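Local coordinates for protein 3-oxo-glucose-6-phosphate:glutamate aminotransferase (Bacillus subtilis subsp. subtilis, PDB 4K2M) that catalyses the reversible pyridoxal phosphate-dependent transfer of an amino group from glutamate to 3-dehydro-glucose 6-phosphate, giving kanosamine 6-phosphate on the route to kanosamine, at residues 76-79 with 80-84; 419-422 with 423-427. All coordinates share one frame; numbering follows the deposited sequence.

Interaction 1: 76-79 with 80-84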
# COMPACT_ATOMS: atom_id res chain seq x y z
N ARG A 76 -12.63 -18.96 -0.00
CA ARG A 76 -14.00 -18.91 0.49
C ARG A 76 -14.32 -17.64 1.27
O ARG A 76 -15.46 -17.43 1.68
CB ARG A 76 -14.31 -20.18 1.30
CG ARG A 76 -14.37 -21.42 0.42
CD ARG A 76 -14.49 -22.69 1.25
NE ARG A 76 -15.68 -22.72 2.09
CZ ARG A 76 -15.86 -23.60 3.07
NH1 ARG A 76 -14.92 -24.52 3.30
NH2 ARG A 76 -16.96 -23.55 3.82
N LEU A 77 -13.32 -16.78 1.45
CA LEU A 77 -13.57 -15.51 2.12
C LEU A 77 -14.19 -14.49 1.17
O LEU A 77 -14.59 -13.40 1.59
CB LEU A 77 -12.28 -14.95 2.74
CG LEU A 77 -11.76 -15.73 3.94
CD1 LEU A 77 -10.46 -15.11 4.46
CD2 LEU A 77 -12.81 -15.75 5.03
N ILE A 78 -14.26 -14.82 -0.11
CA ILE A 78 -14.90 -13.93 -1.05
C ILE A 78 -15.92 -14.76 -1.83
O ILE A 78 -15.58 -15.80 -2.36
CB ILE A 78 -13.87 -13.20 -1.96
CG1 ILE A 78 -14.57 -12.17 -2.85
CG2 ILE A 78 -13.06 -14.19 -2.81
CD1 ILE A 78 -13.62 -11.44 -3.82
N THR A 79 -17.17 -14.31 -1.86
CA THR A 79 -18.25 -15.11 -2.48
C THR A 79 -18.37 -14.84 -3.96
O THR A 79 -17.81 -13.85 -4.46
CB THR A 79 -19.61 -14.82 -1.81
OG1 THR A 79 -19.99 -13.46 -2.07
CG2 THR A 79 -19.52 -15.05 -0.31
N ASN A 80 -19.08 -15.70 -4.68
CA ASN A 80 -19.28 -15.47 -6.10
C ASN A 80 -20.00 -14.15 -6.35
O ASN A 80 -19.70 -13.44 -7.31
CB ASN A 80 -20.05 -16.63 -6.76
CG ASN A 80 -19.22 -17.91 -6.85
OD1 ASN A 80 -17.99 -17.88 -6.80
ND2 ASN A 80 -19.90 -19.04 -7.01
N ASP A 81 -20.96 -13.81 -5.49
CA ASP A 81 -21.69 -12.56 -5.65
C ASP A 81 -20.77 -11.33 -5.49
O ASP A 81 -20.90 -10.34 -6.21
CB ASP A 81 -22.88 -12.48 -4.70
CG ASP A 81 -24.07 -13.32 -5.17
OD1 ASP A 81 -24.03 -13.86 -6.30
OD2 ASP A 81 -25.06 -13.42 -4.41
N GLU A 82 -19.83 -11.42 -4.56
CA GLU A 82 -18.88 -10.32 -4.39
C GLU A 82 -18.02 -10.18 -5.63
O GLU A 82 -17.79 -9.06 -6.11
CB GLU A 82 -18.00 -10.55 -3.16
CG GLU A 82 -18.73 -10.35 -1.84
CD GLU A 82 -17.87 -10.76 -0.66
OE1 GLU A 82 -17.89 -11.95 -0.30
OE2 GLU A 82 -17.20 -9.87 -0.09
N VAL A 83 -17.56 -11.31 -6.17
CA VAL A 83 -16.70 -11.28 -7.35
C VAL A 83 -17.44 -10.61 -8.50
O VAL A 83 -16.87 -9.79 -9.22
CB VAL A 83 -16.22 -12.69 -7.75
CG1 VAL A 83 -15.51 -12.66 -9.11
CG2 VAL A 83 -15.26 -13.23 -6.70
N GLU A 84 -18.72 -10.94 -8.66
CA GLU A 84 -19.53 -10.33 -9.70
C GLU A 84 -19.66 -8.81 -9.50
O GLU A 84 -19.47 -8.04 -10.45
CB GLU A 84 -20.91 -11.00 -9.77
CG GLU A 84 -21.84 -10.41 -10.81
CD GLU A 84 -23.06 -11.27 -11.06
OE1 GLU A 84 -23.18 -12.33 -10.41
OE2 GLU A 84 -23.90 -10.90 -11.91
O HOH W 1 -15.61 -16.58 -5.50

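Interaction 2: 419-422 with 423-427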
# COMPACT_ATOMS: atom_id res chain seq x y z
N PRO A 419 -17.38 -16.14 7.73
CA PRO A 419 -18.81 -16.14 7.37
C PRO A 419 -19.26 -17.25 6.41
O PRO A 419 -20.40 -17.70 6.55
CB PRO A 419 -19.01 -14.76 6.71
CG PRO A 419 -17.94 -13.92 7.27
CD PRO A 419 -16.74 -14.83 7.48
N SER A 420 -18.41 -17.67 5.49
CA SER A 420 -18.79 -18.74 4.55
C SER A 420 -18.51 -20.16 5.05
O SER A 420 -18.64 -21.13 4.29
CB SER A 420 -18.14 -18.53 3.18
OG SER A 420 -18.73 -17.42 2.52
N PHE A 421 -18.13 -20.27 6.31
CA PHE A 421 -17.92 -21.57 6.94
C PHE A 421 -19.27 -22.29 6.98
O PHE A 421 -20.31 -21.65 7.15
CB PHE A 421 -17.43 -21.31 8.36
CG PHE A 421 -16.91 -22.53 9.08
CD1 PHE A 421 -16.01 -23.40 8.47
CD2 PHE A 421 -17.27 -22.75 10.40
CE1 PHE A 421 -15.50 -24.50 9.17
CE2 PHE A 421 -16.76 -23.84 11.12
CZ PHE A 421 -15.88 -24.72 10.50
N THR A 422 -19.28 -23.61 6.82
CA THR A 422 -20.56 -24.32 6.83
C THR A 422 -20.82 -24.92 8.20
O THR A 422 -19.88 -25.21 8.95
CB THR A 422 -20.65 -25.43 5.75
OG1 THR A 422 -19.67 -26.44 6.02
CG2 THR A 422 -20.42 -24.86 4.37
N LEU A 423 -22.09 -25.11 8.53
CA LEU A 423 -22.41 -25.69 9.83
C LEU A 423 -22.03 -27.16 9.88
O LEU A 423 -21.67 -27.67 10.94
CB LEU A 423 -23.89 -25.52 10.14
CG LEU A 423 -24.39 -24.09 10.14
CD1 LEU A 423 -25.87 -24.06 10.53
CD2 LEU A 423 -23.57 -23.23 11.08
N GLU A 424 -22.07 -27.84 8.74
CA GLU A 424 -21.64 -29.24 8.72
C GLU A 424 -20.13 -29.39 8.96
O GLU A 424 -19.69 -30.34 9.62
CB GLU A 424 -22.09 -29.95 7.44
CG GLU A 424 -21.54 -29.38 6.13
CD GLU A 424 -22.49 -28.38 5.47
OE1 GLU A 424 -23.36 -27.81 6.17
OE2 GLU A 424 -22.36 -28.16 4.24
N GLU A 425 -19.32 -28.45 8.47
CA GLU A 425 -17.92 -28.42 8.87
C GLU A 425 -17.78 -28.14 10.36
O GLU A 425 -16.96 -28.74 11.05
CB GLU A 425 -17.16 -27.35 8.10
CG GLU A 425 -16.86 -27.67 6.65
CD GLU A 425 -16.39 -26.43 5.91
OE1 GLU A 425 -17.20 -25.51 5.68
OE2 GLU A 425 -15.19 -26.37 5.57
N GLN A 426 -18.57 -27.18 10.85
CA GLN A 426 -18.51 -26.86 12.27
C GLN A 426 -18.89 -28.08 13.12
O GLN A 426 -18.26 -28.32 14.16
CB GLN A 426 -19.40 -25.66 12.61
CG GLN A 426 -19.20 -25.18 14.04
CD GLN A 426 -20.12 -24.05 14.40
OE1 GLN A 426 -21.31 -24.09 14.11
NE2 GLN A 426 -19.57 -23.02 15.04
N ASP A 427 -19.88 -28.85 12.68
CA ASP A 427 -20.23 -30.11 13.35
C ASP A 427 -19.01 -31.00 13.51
O ASP A 427 -18.78 -31.58 14.58
CB ASP A 427 -21.30 -30.90 12.56
CG ASP A 427 -22.66 -30.22 12.56
OD1 ASP A 427 -22.90 -29.33 13.42
OD2 ASP A 427 -23.50 -30.60 11.70

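Interaction 1: 76-79 with 80-84
N80, the first residue of the helix, sets its CB against the carbonyl carbon C of T79 at 3.7 Å. A water lies 3.0 Å from OD1 of N80 and 3.2 Å from O of I78, bridging the two. D81 takes a smaller part, its CB lying near the hydroxyl of T79. E82 carries most of the polar contact, and with T79 it forms a capping box. In one half of the box the backbone N of E82 donates to OG1 of T79 at 3.2 Å. In the other, N of T79 donates to OE1 of E82 at 2.9 Å, and the N-H...O angle of 166° makes this bond nearly straight. The donor comes to the carboxylate from above its plane, 42° out. The threonine hydroxyl lies between N and C of its own backbone (chi1 65°), which turns OG1 back over the first helical turn; CG of E82, beside its own N, starts a chain that extends back to the loop. On the apolar side, CB of E82 packs on CG1 of I78 at 3.8 Å. V83 closes the turn: its N donates to the carbonyl oxygen of T79 at 3.1 Å, and its CG2 touches CD1 of I78 at 3.8 Å, the two side chains crossing at about a right angle. T79 is therefore the N-cap of helix 80-93. Around this start, OE2 of E82 forms a salt bridge with R308 at the end of helix 299-308, Y311 in the following loop packs on D81 and E82, and L94 of the second subunit packs against I78 and V83, placing the apolar side of the turn at the dimer interface.

Interaction 2: 419-422 with 423-427
T422 and E425 grip each other in a capping box at the start of helix 423-441. OE1 of E425 accepts twice from the same residue, from the T422 hydroxyl OG1 at 2.7 Å through its anti lone pair, and from N of T422 at 3.0 Å, also on the anti side but 26° out of the carboxylate plane. In return, OG1 of T422 accepts from N of E425 at 3.2 Å. Q426 N donates to the T422 carbonyl oxygen at 3.0 Å, closing the first turn. F421, its ring swung anti to its own N (chi1 -169°), lies against that turn: CE1 meets CB of E425 and CE2 meets CB of Q426, each at 3.5 Å. CG of E424 sits between its own N and carbonyl carbon and the chain bends at chi2 (-95°), so CG and CD both lie against OG1 of T422.

The second shell fixes these groups: R64 pairs with E424, R325 holds Q426 and D427, and Y326 of helix 312-329 packs on F421 and Q426. Since OE1 of E425 also forms a salt bridge with NH2 of R76, two T422 donors and an arginine converge on one buried oxygen, which probably stabilises the carboxylate as an anion beside the helix N-terminus.

How the interactions relate
Interactions 1 and 2 are centred about 17 Å apart, on the same side of the chain's centre. Interaction 1 comes first in sequence, opening helix 80-93; interaction 2 follows more than 330 residues later, opening the C-terminal helix 423-441 with the same kind of cap. R76 joins them directly: its NH2 forms a salt bridge with OE1 of E425 at 2.7 Å and probably a hydrogen bond to O of S420 at 3.0 Å. Through this one arginine, the loop before helix 80-93 and the start of the C-terminal helix are held together. Interaction 1 also reaches the second subunit, whereas interaction 2 is buried within its own chain.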